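Long-range contacts in D-mandelate dehydrogenase (PDB 2W2K), which probably catalyses the coenzyme-dependent interconversion of D-mandelate and its 2-oxo acid, as a member of the D-isomer specific 2-hydroxyacid dehydrogenase family: residues B[54-58]-B[320-324]; B[81-85]-B[323-328]; B[89-94]-B[105-109]; B[234-238]-B[259-263]. One frame throughout, in Å; residues are numbered along the deposited sequence.

Contact 1 of 4, residues B[54-58]-B[320-324]; sequences AIIKL and TMTNI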
loop_
_atom_site.group_PDB
_atom_site.type_symbol
_atom_site.label_atom_id
_atom_site.label_comp_id
_atom_site.label_asym_id
_atom_site.label_seq_id
_atom_site.Cartn_x
_atom_site.Cartn_y
_atom_site.Cartn_z
ATOM N N ALA B 54 23.103 28.863 -20.670
ATOM C CA ALA B 54 22.309 27.747 -20.140
ATOM C C ALA B 54 20.849 28.134 -19.840
ATOM O O ALA B 54 20.513 29.337 -19.720
ATOM C CB ALA B 54 22.996 27.162 -18.844
ATOM N N ILE B 55 19.989 27.108 -19.735
ATOM C CA ILE B 55 18.633 27.227 -19.233
ATOM C C ILE B 55 18.445 26.186 -18.094
ATOM O O ILE B 55 18.870 25.028 -18.250
ATOM C CB ILE B 55 17.571 26.921 -20.367
ATOM C CG1 ILE B 55 17.685 27.909 -21.550
ATOM C CG2 ILE B 55 16.145 26.954 -19.782
ATOM C CD1 ILE B 55 17.235 27.272 -22.917
ATOM N N ILE B 56 17.781 26.587 -17.003
ATOM C CA ILE B 56 17.417 25.690 -15.871
ATOM C C ILE B 56 15.900 25.716 -15.529
ATOM O O ILE B 56 15.229 26.777 -15.587
ATOM C CB ILE B 56 18.311 26.013 -14.579
ATOM C CG1 ILE B 56 18.337 24.823 -13.582
ATOM C CG2 ILE B 56 17.940 27.373 -13.960
ATOM C CD1 ILE B 56 19.368 24.921 -12.400
ATOM N N LYS B 57 15.370 24.539 -15.192
ATOM C CA LYS B 57 13.924 24.338 -14.915
ATOM C C LYS B 57 13.849 23.406 -13.686
ATOM O O LYS B 57 14.072 22.173 -13.798
ATOM C CB LYS B 57 13.252 23.719 -16.172
ATOM C CG LYS B 57 11.664 23.632 -16.158
ATOM C CD LYS B 57 11.196 22.766 -17.354
ATOM C CE LYS B 57 9.658 22.641 -17.521
ATOM N NZ LYS B 57 8.946 21.905 -16.410
ATOM N N LEU B 58 13.572 23.995 -12.510
ATOM C CA LEU B 58 13.764 23.318 -11.204
ATOM C C LEU B 58 12.652 22.346 -10.759
ATOM O O LEU B 58 12.843 21.569 -9.801
ATOM C CB LEU B 58 14.017 24.365 -10.095
ATOM C CG LEU B 58 15.309 25.202 -10.251
ATOM C CD1 LEU B 58 15.285 26.443 -9.333
ATOM C CD2 LEU B 58 16.520 24.384 -9.935
ATOM N N THR B 320 19.811 19.223 -11.522
ATOM C CA THR B 320 19.795 20.378 -12.464
ATOM C C THR B 320 20.975 21.338 -12.230
ATOM O O THR B 320 21.681 21.704 -13.187
ATOM C CB THR B 320 18.443 21.147 -12.472
ATOM O OG1 THR B 320 18.092 21.570 -11.136
ATOM C CG2 THR B 320 17.295 20.261 -13.091
ATOM N N MET B 321 21.190 21.739 -10.967
ATOM C CA MET B 321 22.280 22.681 -10.623
ATOM C C MET B 321 23.668 22.074 -10.878
ATOM O O MET B 321 24.530 22.721 -11.492
ATOM C CB MET B 321 22.163 23.162 -9.166
ATOM C CG MET B 321 20.944 24.069 -8.868
ATOM S SD MET B 321 21.001 24.805 -7.197
ATOM C CE MET B 321 19.613 24.018 -6.387
ATOM N N THR B 322 23.877 20.827 -10.418
ATOM C CA THR B 322 25.153 20.114 -10.591
ATOM C C THR B 322 25.512 19.839 -12.053
ATOM O O THR B 322 26.674 19.993 -12.453
ATOM C CB THR B 322 25.195 18.778 -9.729
ATOM O OG1 THR B 322 24.971 19.092 -8.339
ATOM C CG2 THR B 322 26.533 18.055 -9.880
ATOM N N ASN B 323 24.520 19.435 -12.855
ATOM C CA ASN B 323 24.724 19.245 -14.298
ATOM C C ASN B 323 25.315 20.493 -14.987
ATOM O O ASN B 323 26.326 20.409 -15.732
ATOM C CB ASN B 323 23.415 18.817 -14.977
ATOM C CG ASN B 323 23.188 17.280 -14.971
ATOM O OD1 ASN B 323 22.057 16.799 -14.737
ATOM N ND2 ASN B 323 24.233 16.530 -15.240
ATOM N N ILE B 324 24.706 21.649 -14.737
ATOM C CA ILE B 324 25.149 22.912 -15.382
ATOM C C ILE B 324 26.552 23.367 -14.880
ATOM O O ILE B 324 27.411 23.816 -15.676
ATOM C CB ILE B 324 24.050 24.015 -15.248
ATOM C CG1 ILE B 324 22.798 23.638 -16.083
ATOM C CG2 ILE B 324 24.573 25.393 -15.683
ATOM C CD1 ILE B 324 21.549 24.473 -15.734
#
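In Ile-324, CG1 lies opposite the carbonyl carbon (chi1 -67°), and this long branch reaches back to Ile-56 CB and Ile-55 O on the strand. In Ile-56, CG1 lies opposite the backbone N (chi1 -160°), which sends CD1 out to Thr-320 and Met-321. The setting is the flavodoxin-like catalytic domain of the family. Here strand 54-57 is the middle strand of a five-stranded parallel sheet, and the C-terminal helix 310-330 covers one side of it. The strand and helix segments run almost antiparallel, their axes 9.3 Å apart.

Ile-324 CD1 rests 3.8 Å from Ile-56 CB and 3.7 Å from the backbone O of Ile-55. Its other branch, CG2, meets the CB of Ala-54 at 4.0 Å. The CD1 of Ile-56 goes further along the helix. It lies 4.0 Å from Met-321 CG and also touches the side chain of Thr-320, which crosses Ile-56 at about a right angle. Replacing Ile-56 with an alanine would probably open a gap beneath Thr-320 and Met-321 and leave Ile-324 CD1 with less to lean on. Phe-23 of helix 17-26 touches both Ile-56 and Met-321 and continues the apolar layer.

The one polar side-chain atom in the middle is Thr-320 OG1. It is buried, and it is satisfied within its own helix by a hydrogen bond to Phe-316 O. Across the contact OG1 faces methyls; the nearer is Leu-58 CD2, 3.4 Å from Thr-320 OG1.

Contact 2 of 4, residues B[81-85]-B[323-328]; sequences LKVFA and NIDRFL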
loop_
_atom_site.group_PDB
_atom_site.type_symbol
_atom_site.label_atom_id
_atom_site.label_comp_id
_atom_site.label_asym_id
_atom_site.label_seq_id
_atom_site.Cartn_x
_atom_site.Cartn_y
_atom_site.Cartn_z
ATOM N N LEU B 81 23.985 29.576 -26.638
ATOM C CA LEU B 81 23.403 28.535 -25.748
ATOM C C LEU B 81 24.130 27.182 -25.886
ATOM O O LEU B 81 24.307 26.676 -27.008
ATOM C CB LEU B 81 21.871 28.394 -25.971
ATOM C CG LEU B 81 21.094 27.307 -25.207
ATOM C CD1 LEU B 81 21.029 27.573 -23.684
ATOM C CD2 LEU B 81 19.653 27.218 -25.778
ATOM N N LYS B 82 24.567 26.624 -24.755
ATOM C CA LYS B 82 25.290 25.324 -24.708
ATOM C C LYS B 82 24.533 24.154 -24.022
ATOM O O LYS B 82 24.761 22.986 -24.371
ATOM C CB LYS B 82 26.698 25.480 -24.065
ATOM C CG LYS B 82 27.728 26.228 -24.981
ATOM C CD LYS B 82 29.147 26.348 -24.339
ATOM C CE LYS B 82 30.151 26.789 -25.415
ATOM N NZ LYS B 82 31.541 26.976 -24.880
ATOM N N VAL B 83 23.639 24.443 -23.067
ATOM C CA VAL B 83 23.032 23.364 -22.254
ATOM C C VAL B 83 21.697 23.764 -21.610
ATOM O O VAL B 83 21.536 24.921 -21.195
ATOM C CB VAL B 83 24.061 22.815 -21.137
ATOM C CG1 VAL B 83 24.526 23.922 -20.173
ATOM C CG2 VAL B 83 23.486 21.622 -20.326
ATOM N N PHE B 84 20.778 22.794 -21.505
ATOM C CA PHE B 84 19.440 22.945 -20.873
ATOM C C PHE B 84 19.271 21.742 -19.918
ATOM O O PHE B 84 19.307 20.590 -20.384
ATOM C CB PHE B 84 18.378 22.910 -22.012
ATOM C CG PHE B 84 16.919 23.175 -21.602
ATOM C CD1 PHE B 84 16.490 23.238 -20.249
ATOM C CD2 PHE B 84 15.951 23.297 -22.604
ATOM C CE1 PHE B 84 15.106 23.456 -19.927
ATOM C CE2 PHE B 84 14.572 23.525 -22.303
ATOM C CZ PHE B 84 14.151 23.607 -20.959
ATOM N N ALA B 85 19.133 21.991 -18.598
ATOM C CA ALA B 85 18.857 20.926 -17.606
ATOM C C ALA B 85 17.456 21.103 -16.995
ATOM O O ALA B 85 17.121 22.202 -16.529
ATOM C CB ALA B 85 19.955 20.912 -16.475
ATOM N N ASN B 323 24.520 19.435 -12.855
ATOM C CA ASN B 323 24.724 19.245 -14.298
ATOM C C ASN B 323 25.315 20.493 -14.987
ATOM O O ASN B 323 26.326 20.409 -15.732
ATOM C CB ASN B 323 23.415 18.817 -14.977
ATOM C CG ASN B 323 23.188 17.280 -14.971
ATOM O OD1 ASN B 323 22.057 16.799 -14.737
ATOM N ND2 ASN B 323 24.233 16.530 -15.240
ATOM N N ILE B 324 24.706 21.649 -14.737
ATOM C CA ILE B 324 25.149 22.912 -15.382
ATOM C C ILE B 324 26.552 23.367 -14.880
ATOM O O ILE B 324 27.411 23.816 -15.676
ATOM C CB ILE B 324 24.050 24.015 -15.248
ATOM C CG1 ILE B 324 22.798 23.638 -16.083
ATOM C CG2 ILE B 324 24.573 25.393 -15.683
ATOM C CD1 ILE B 324 21.549 24.473 -15.734
ATOM N N ASP B 325 26.798 23.205 -13.580
ATOM C CA ASP B 325 28.115 23.528 -12.970
ATOM C C ASP B 325 29.235 22.674 -13.587
ATOM O O ASP B 325 30.249 23.215 -14.067
ATOM C CB ASP B 325 28.047 23.325 -11.439
ATOM C CG ASP B 325 29.247 23.927 -10.678
ATOM O OD1 ASP B 325 30.343 24.148 -11.243
ATOM O OD2 ASP B 325 29.088 24.180 -9.472
ATOM N N ARG B 326 29.048 21.352 -13.568
ATOM C CA ARG B 326 29.966 20.404 -14.243
ATOM C C ARG B 326 30.272 20.807 -15.704
ATOM O O ARG B 326 31.435 20.930 -16.079
ATOM C CB ARG B 326 29.430 18.968 -14.220
ATOM C CG ARG B 326 29.481 18.308 -12.841
ATOM C CD ARG B 326 28.751 16.940 -12.813
ATOM N NE ARG B 326 29.325 15.951 -13.735
ATOM C CZ ARG B 326 30.253 15.037 -13.427
ATOM N NH1 ARG B 326 30.753 14.956 -12.197
ATOM N NH2 ARG B 326 30.675 14.195 -14.366
ATOM N N PHE B 327 29.218 21.009 -16.505
ATOM C CA PHE B 327 29.328 21.186 -17.965
ATOM C C PHE B 327 29.876 22.562 -18.405
ATOM O O PHE B 327 30.585 22.648 -19.411
ATOM C CB PHE B 327 27.951 20.913 -18.617
ATOM C CG PHE B 327 28.015 20.605 -20.098
ATOM C CD1 PHE B 327 28.409 19.340 -20.556
ATOM C CD2 PHE B 327 27.666 21.578 -21.042
ATOM C CE1 PHE B 327 28.459 19.043 -21.923
ATOM C CE2 PHE B 327 27.707 21.287 -22.425
ATOM C CZ PHE B 327 28.101 20.019 -22.864
ATOM N N LEU B 328 29.574 23.624 -17.658
ATOM C CA LEU B 328 30.080 24.980 -17.999
ATOM C C LEU B 328 31.355 25.431 -17.279
ATOM O O LEU B 328 32.111 26.265 -17.820
ATOM C CB LEU B 328 28.991 26.058 -17.780
ATOM C CG LEU B 328 27.741 26.025 -18.683
ATOM C CD1 LEU B 328 26.875 27.271 -18.435
ATOM C CD2 LEU B 328 28.125 25.901 -20.175
#
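Val-83 and Phe-327 point past each other in opposite directions, the valine reaching from the sheet and the ring reaching from the helix. This is sheet-on-helix packing in the flavodoxin-like catalytic domain. Strand 83-86 lies against the C-terminal part of helix 310-330, and the two segments run nearly antiparallel at 161°.

Phe-327 CG stands opposite its backbone N (chi1 -161°), and this swings the ring over to the strand. The ring approaches obliquely. Its CD2 comes 3.8 Å from Val-83 CB, while CE2 lies 3.9 Å from the backbone O of Lys-82. The same side chain also touches Ala-105 on the next strand. An alanine in place of Phe-327 would probably leave Val-83 CB and Lys-82 O without the ring that lies against them and open a gap between the helix and strands 83-86 and 105-107.

Val-83 CG1 serves a second partner. Leu-328 crosses it at a slant, with CD2 4.1 Å from that methyl. Two residues further along the strand, Ala-85 is small enough to let Ile-324 lie close: both CG1 and CD1 of Ile-324 come to 4.0 Å from Ala-85 CB.

At the margin, the end of the Lys-82 side chain leads away, and NZ is hydrogen-bonded to Ser-345 OG near the C-terminus. Of this side chain, CB is what touches, 4.2 Å from Leu-328 CD2.

Contact 3 of 4, residues B[89-94]-B[105-109]; sequences AGFDWL and AFANS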
loop_
_atom_site.group_PDB
_atom_site.type_symbol
_atom_site.label_atom_id
_atom_site.label_comp_id
_atom_site.label_asym_id
_atom_site.label_seq_id
_atom_site.Cartn_x
_atom_site.Cartn_y
_atom_site.Cartn_z
ATOM N N ALA B 89 11.429 13.295 -16.052
ATOM C CA ALA B 89 11.907 12.615 -17.280
ATOM C C ALA B 89 10.750 12.284 -18.207
ATOM O O ALA B 89 9.627 12.105 -17.751
ATOM C CB ALA B 89 12.702 11.366 -16.934
ATOM N N GLY B 90 11.028 12.190 -19.504
ATOM C CA GLY B 90 9.987 11.878 -20.499
ATOM C C GLY B 90 9.101 13.083 -20.748
ATOM O O GLY B 90 8.091 13.266 -20.069
ATOM N N PHE B 91 9.487 13.902 -21.729
ATOM C CA PHE B 91 8.898 15.225 -21.931
ATOM C C PHE B 91 8.203 15.386 -23.266
ATOM O O PHE B 91 8.862 15.649 -24.291
ATOM C CB PHE B 91 9.971 16.298 -21.837
ATOM C CG PHE B 91 10.760 16.264 -20.573
ATOM C CD1 PHE B 91 10.163 15.935 -19.356
ATOM C CD2 PHE B 91 12.101 16.594 -20.592
ATOM C CE1 PHE B 91 10.913 15.942 -18.188
ATOM C CE2 PHE B 91 12.857 16.589 -19.425
ATOM C CZ PHE B 91 12.270 16.270 -18.228
ATOM N N ASP B 92 6.879 15.285 -23.244
ATOM C CA ASP B 92 6.072 15.477 -24.441
ATOM C C ASP B 92 6.154 16.913 -24.996
ATOM O O ASP B 92 5.748 17.150 -26.126
ATOM C CB ASP B 92 4.611 15.111 -24.157
ATOM N N TRP B 93 6.649 17.857 -24.192
ATOM C CA TRP B 93 6.668 19.290 -24.567
ATOM C C TRP B 93 7.915 19.761 -25.361
ATOM O O TRP B 93 7.948 20.902 -25.826
ATOM C CB TRP B 93 6.494 20.171 -23.315
ATOM C CG TRP B 93 7.425 19.835 -22.171
ATOM C CD1 TRP B 93 7.151 18.995 -21.110
ATOM C CD2 TRP B 93 8.756 20.329 -21.950
ATOM N NE1 TRP B 93 8.220 18.931 -20.265
ATOM C CE2 TRP B 93 9.226 19.734 -20.745
ATOM C CE3 TRP B 93 9.600 21.220 -22.644
ATOM C CZ2 TRP B 93 10.510 19.987 -20.221
ATOM C CZ3 TRP B 93 10.892 21.486 -22.108
ATOM C CH2 TRP B 93 11.329 20.864 -20.913
ATOM N N LEU B 94 8.911 18.883 -25.535
ATOM C CA LEU B 94 10.207 19.271 -26.138
ATOM C C LEU B 94 10.530 18.571 -27.472
ATOM O O LEU B 94 10.480 17.335 -27.552
ATOM C CB LEU B 94 11.356 19.014 -25.151
ATOM C CG LEU B 94 12.812 19.318 -25.585
ATOM C CD1 LEU B 94 13.045 20.807 -25.690
ATOM C CD2 LEU B 94 13.812 18.706 -24.594
ATOM N N ALA B 105 23.183 20.754 -25.706
ATOM C CA ALA B 105 23.123 19.513 -24.927
ATOM C C ALA B 105 21.927 19.553 -23.977
ATOM O O ALA B 105 21.630 20.603 -23.405
ATOM C CB ALA B 105 24.435 19.337 -24.108
ATOM N N PHE B 106 21.248 18.417 -23.803
ATOM C CA PHE B 106 20.105 18.324 -22.867
ATOM C C PHE B 106 20.365 17.282 -21.751
ATOM O O PHE B 106 20.994 16.242 -21.980
ATOM C CB PHE B 106 18.799 18.002 -23.632
ATOM C CG PHE B 106 17.530 18.052 -22.774
ATOM C CD1 PHE B 106 17.020 19.280 -22.310
ATOM C CD2 PHE B 106 16.824 16.874 -22.475
ATOM C CE1 PHE B 106 15.840 19.336 -21.517
ATOM C CE2 PHE B 106 15.648 16.916 -21.689
ATOM C CZ PHE B 106 15.162 18.162 -21.204
ATOM N N ALA B 107 19.879 17.586 -20.553
ATOM C CA ALA B 107 19.825 16.641 -19.435
ATOM C C ALA B 107 18.439 16.669 -18.795
ATOM O O ALA B 107 17.893 17.757 -18.511
ATOM C CB ALA B 107 20.879 17.001 -18.383
ATOM N N ASN B 108 17.865 15.482 -18.576
ATOM C CA ASN B 108 16.720 15.355 -17.660
ATOM C C ASN B 108 17.231 15.060 -16.226
ATOM O O ASN B 108 18.408 15.301 -15.924
ATOM C CB ASN B 108 15.716 14.299 -18.155
ATOM C CG ASN B 108 16.335 12.896 -18.301
ATOM O OD1 ASN B 108 17.385 12.599 -17.743
ATOM N ND2 ASN B 108 15.635 12.011 -19.039
ATOM N N SER B 109 16.350 14.579 -15.352
ATOM C CA SER B 109 16.710 14.221 -13.980
ATOM C C SER B 109 16.361 12.733 -13.745
ATOM O O SER B 109 15.817 12.370 -12.703
ATOM C CB SER B 109 16.024 15.182 -12.961
ATOM O OG SER B 109 16.423 16.549 -13.184
#
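Phe-91 and Phe-106 form an aromatic pair that meets rim to rim. The ring planes stand at 84°, the centroids are 5.8 Å apart, and neither ring lies over the face of the other. The CD2-CE2 side of Phe-91 is turned to the CE2-CZ corner of Phe-106. The touch is tight, 3.3 Å from Phe-91 CE2 to Phe-106 CZ.

The second kind of interaction is CH-pi. Leu-94 and Phe-106 reach toward each other, and Leu-94 CD2 settles over the middle of the ring, 3.7 Å from the centroid and 11° off the ring normal. Phe-106 is therefore held at its edge by one residue of the loop and on a face by another. Trp-93 CZ2 in turn lies over one face of Phe-91, toward the rim.

The remaining touches involve Asn-108. Its CB meets the Phe-91 ring obliquely, 3.9 Å from CE2. With CG tucked between the backbone N and carbonyl carbon (chi1 59°), the amide is directed to Ala-89, and ND2 lies 3.7 Å from Ala-89 CB. Its OD1 is hydrogen-bonded to Arg-110 N, which helps to fix the amide. Arg-257, from the coenzyme-binding part of the chain, hydrogen-bonds Gly-90 O through NH1.

Both segments belong to a beta-alpha-beta crossover, strand 83-86, helix 96-101, strand 105-107. The contact folds the first connecting loop back on the last strand. The Ala-89 side chain is about 8 Å from that of Ile-174, which binds NAD in this protein although none is bound to this chain. This loop end lies near the coenzyme site of the two-domain dehydrogenase.

Contact 4 of 4, residues B[234-238]-B[259-263]; sequences THHLI and PVISQ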
loop_
_atom_site.group_PDB
_atom_site.type_symbol
_atom_site.label_atom_id
_atom_site.label_comp_id
_atom_site.label_asym_id
_atom_site.label_seq_id
_atom_site.Cartn_x
_atom_site.Cartn_y
_atom_site.Cartn_z
ATOM N N THR B 234 4.544 2.721 -28.201
ATOM C CA THR B 234 3.814 2.266 -26.996
ATOM C C THR B 234 2.412 2.922 -26.783
ATOM O O THR B 234 1.768 2.697 -25.745
ATOM C CB THR B 234 4.707 2.341 -25.697
ATOM O OG1 THR B 234 5.106 3.693 -25.448
ATOM C CG2 THR B 234 5.973 1.469 -25.852
ATOM N N HIS B 235 1.935 3.717 -27.756
ATOM C CA HIS B 235 0.539 4.218 -27.722
ATOM C C HIS B 235 -0.484 3.079 -27.875
ATOM O O HIS B 235 -0.433 2.337 -28.849
ATOM C CB HIS B 235 0.304 5.305 -28.792
ATOM C CG HIS B 235 -1.063 5.931 -28.737
ATOM N ND1 HIS B 235 -2.121 5.474 -29.497
ATOM C CD2 HIS B 235 -1.541 6.986 -28.027
ATOM C CE1 HIS B 235 -3.192 6.206 -29.246
ATOM N NE2 HIS B 235 -2.867 7.135 -28.364
ATOM N N HIS B 236 -1.406 2.939 -26.915
ATOM C CA HIS B 236 -2.339 1.814 -26.889
ATOM C C HIS B 236 -1.628 0.431 -26.967
ATOM O O HIS B 236 -2.160 -0.523 -27.582
ATOM C CB HIS B 236 -3.428 1.965 -27.984
ATOM C CG HIS B 236 -4.443 3.045 -27.711
ATOM N ND1 HIS B 236 -5.555 3.231 -28.512
ATOM C CD2 HIS B 236 -4.519 3.991 -26.740
ATOM C CE1 HIS B 236 -6.268 4.246 -28.047
ATOM N NE2 HIS B 236 -5.664 4.720 -26.969
ATOM N N LEU B 237 -0.440 0.320 -26.341
ATOM C CA LEU B 237 0.263 -0.972 -26.187
ATOM C C LEU B 237 -0.660 -2.020 -25.551
ATOM O O LEU B 237 -0.658 -3.192 -25.974
ATOM C CB LEU B 237 1.553 -0.831 -25.327
ATOM C CG LEU B 237 2.549 -1.998 -25.262
ATOM C CD1 LEU B 237 3.204 -2.222 -26.643
ATOM C CD2 LEU B 237 3.625 -1.823 -24.160
ATOM N N ILE B 238 -1.428 -1.602 -24.536
ATOM C CA ILE B 238 -2.378 -2.479 -23.844
ATOM C C ILE B 238 -3.769 -2.188 -24.425
ATOM O O ILE B 238 -4.330 -1.115 -24.185
ATOM C CB ILE B 238 -2.367 -2.267 -22.292
ATOM C CG1 ILE B 238 -0.950 -2.413 -21.693
ATOM C CG2 ILE B 238 -3.308 -3.253 -21.597
ATOM C CD1 ILE B 238 -0.150 -3.625 -22.177
ATOM N N PRO B 259 -1.977 7.289 -21.989
ATOM C CA PRO B 259 -2.323 6.617 -23.257
ATOM C C PRO B 259 -1.658 5.257 -23.540
ATOM O O PRO B 259 -1.947 4.673 -24.581
ATOM C CB PRO B 259 -1.907 7.641 -24.331
ATOM C CG PRO B 259 -1.890 8.986 -23.582
ATOM C CD PRO B 259 -1.276 8.561 -22.251
ATOM N N VAL B 260 -0.794 4.763 -22.652
ATOM C CA VAL B 260 -0.224 3.402 -22.846
ATOM C C VAL B 260 -1.337 2.313 -22.804
ATOM O O VAL B 260 -1.254 1.280 -23.513
ATOM C CB VAL B 260 0.983 3.105 -21.907
ATOM C CG1 VAL B 260 1.503 1.649 -22.099
ATOM C CG2 VAL B 260 2.117 4.108 -22.149
ATOM N N ILE B 261 -2.390 2.585 -22.016
ATOM C CA ILE B 261 -3.604 1.728 -21.969
ATOM C C ILE B 261 -4.813 2.411 -22.631
ATOM O O ILE B 261 -5.129 3.555 -22.302
ATOM C CB ILE B 261 -4.010 1.358 -20.513
ATOM C CG1 ILE B 261 -2.828 0.694 -19.758
ATOM C CG2 ILE B 261 -5.247 0.427 -20.517
ATOM C CD1 ILE B 261 -3.157 0.257 -18.275
ATOM N N SER B 262 -5.495 1.702 -23.538
ATOM C CA SER B 262 -6.714 2.235 -24.187
ATOM C C SER B 262 -7.875 2.337 -23.157
ATOM O O SER B 262 -8.325 1.311 -22.614
ATOM C CB SER B 262 -7.116 1.343 -25.370
ATOM O OG SER B 262 -8.487 1.582 -25.716
ATOM N N GLN B 263 -8.328 3.556 -22.869
ATOM C CA GLN B 263 -9.422 3.769 -21.898
ATOM C C GLN B 263 -10.692 2.963 -22.233
ATOM O O GLN B 263 -11.259 2.283 -21.367
ATOM C CB GLN B 263 -9.714 5.266 -21.723
ATOM C CG GLN B 263 -10.879 5.618 -20.768
ATOM C CD GLN B 263 -10.892 7.102 -20.426
ATOM O OE1 GLN B 263 -9.936 7.620 -19.847
ATOM N NE2 GLN B 263 -11.971 7.799 -20.800
#
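His-236 lays its imidazole over Ser-262, whose CB sits 3.8 Å from the ring centroid and almost exactly on the ring normal. Its CG lies opposite the carbonyl carbon (chi1 -72°), which carries the ring across to Ser-262. The opposite face is covered by His-235, with CE1 over the centre. At the edge, Pro-259 O lies in the ring plane, 3.4 Å from His-236 CD2. NE2 is hydrogen-bonded to Glu-284 OE2, outside the segments. With both faces and this corner occupied, the ring has little room to turn. His-235 CD2 also lies against Pro-259 CB.

Three backbone hydrogen bonds join the segments. His-236 N donates to Pro-259 O at 3.0 Å. Ile-238 N donates to Val-260 O, and Ser-262 N returns a bond to Ile-238 O, both 3.1 Å. The last two frame a single beta bridge between Ile-238 and Ile-261. Their side chains lie side by side, pointing the same way, with Ile-238 CB 3.9 Å from Ile-261 CG1.

A type II turn, Thr-234 to Leu-237, curls round Val-260. Ser-262 takes the N-cap position of helix 263-271. The two loops follow strands 223-226 and 250-254, at the C-terminal edge of the Rossmann-type sheet. The Val-260 side chain is about 4 Å from that of Val-228, which binds NAD though none is bound to this chain. This is consistent with the joined loops lying behind the coenzyme site.

Contacts 1 and 2 are buried and use the same helix, 310-330, against adjacent strands of one parallel sheet. They share Asn-323 and Ile-324, and their strands are probably hydrogen-bonded through Ile-55 N and Val-83 O. Both are apolar. Contact 3 reaches the same sheet at its outermost strand, 105-107, but lies at the surface, where aromatic rings do most of the work. It is nested in the loops closed by contacts 1 and 2. Contact 4 stands apart in the coenzyme-binding domain, its centre about 33 Å from that of contact 1. It joins loop to loop, is partly buried, and alone of the four has hydrogen bonds between its segments.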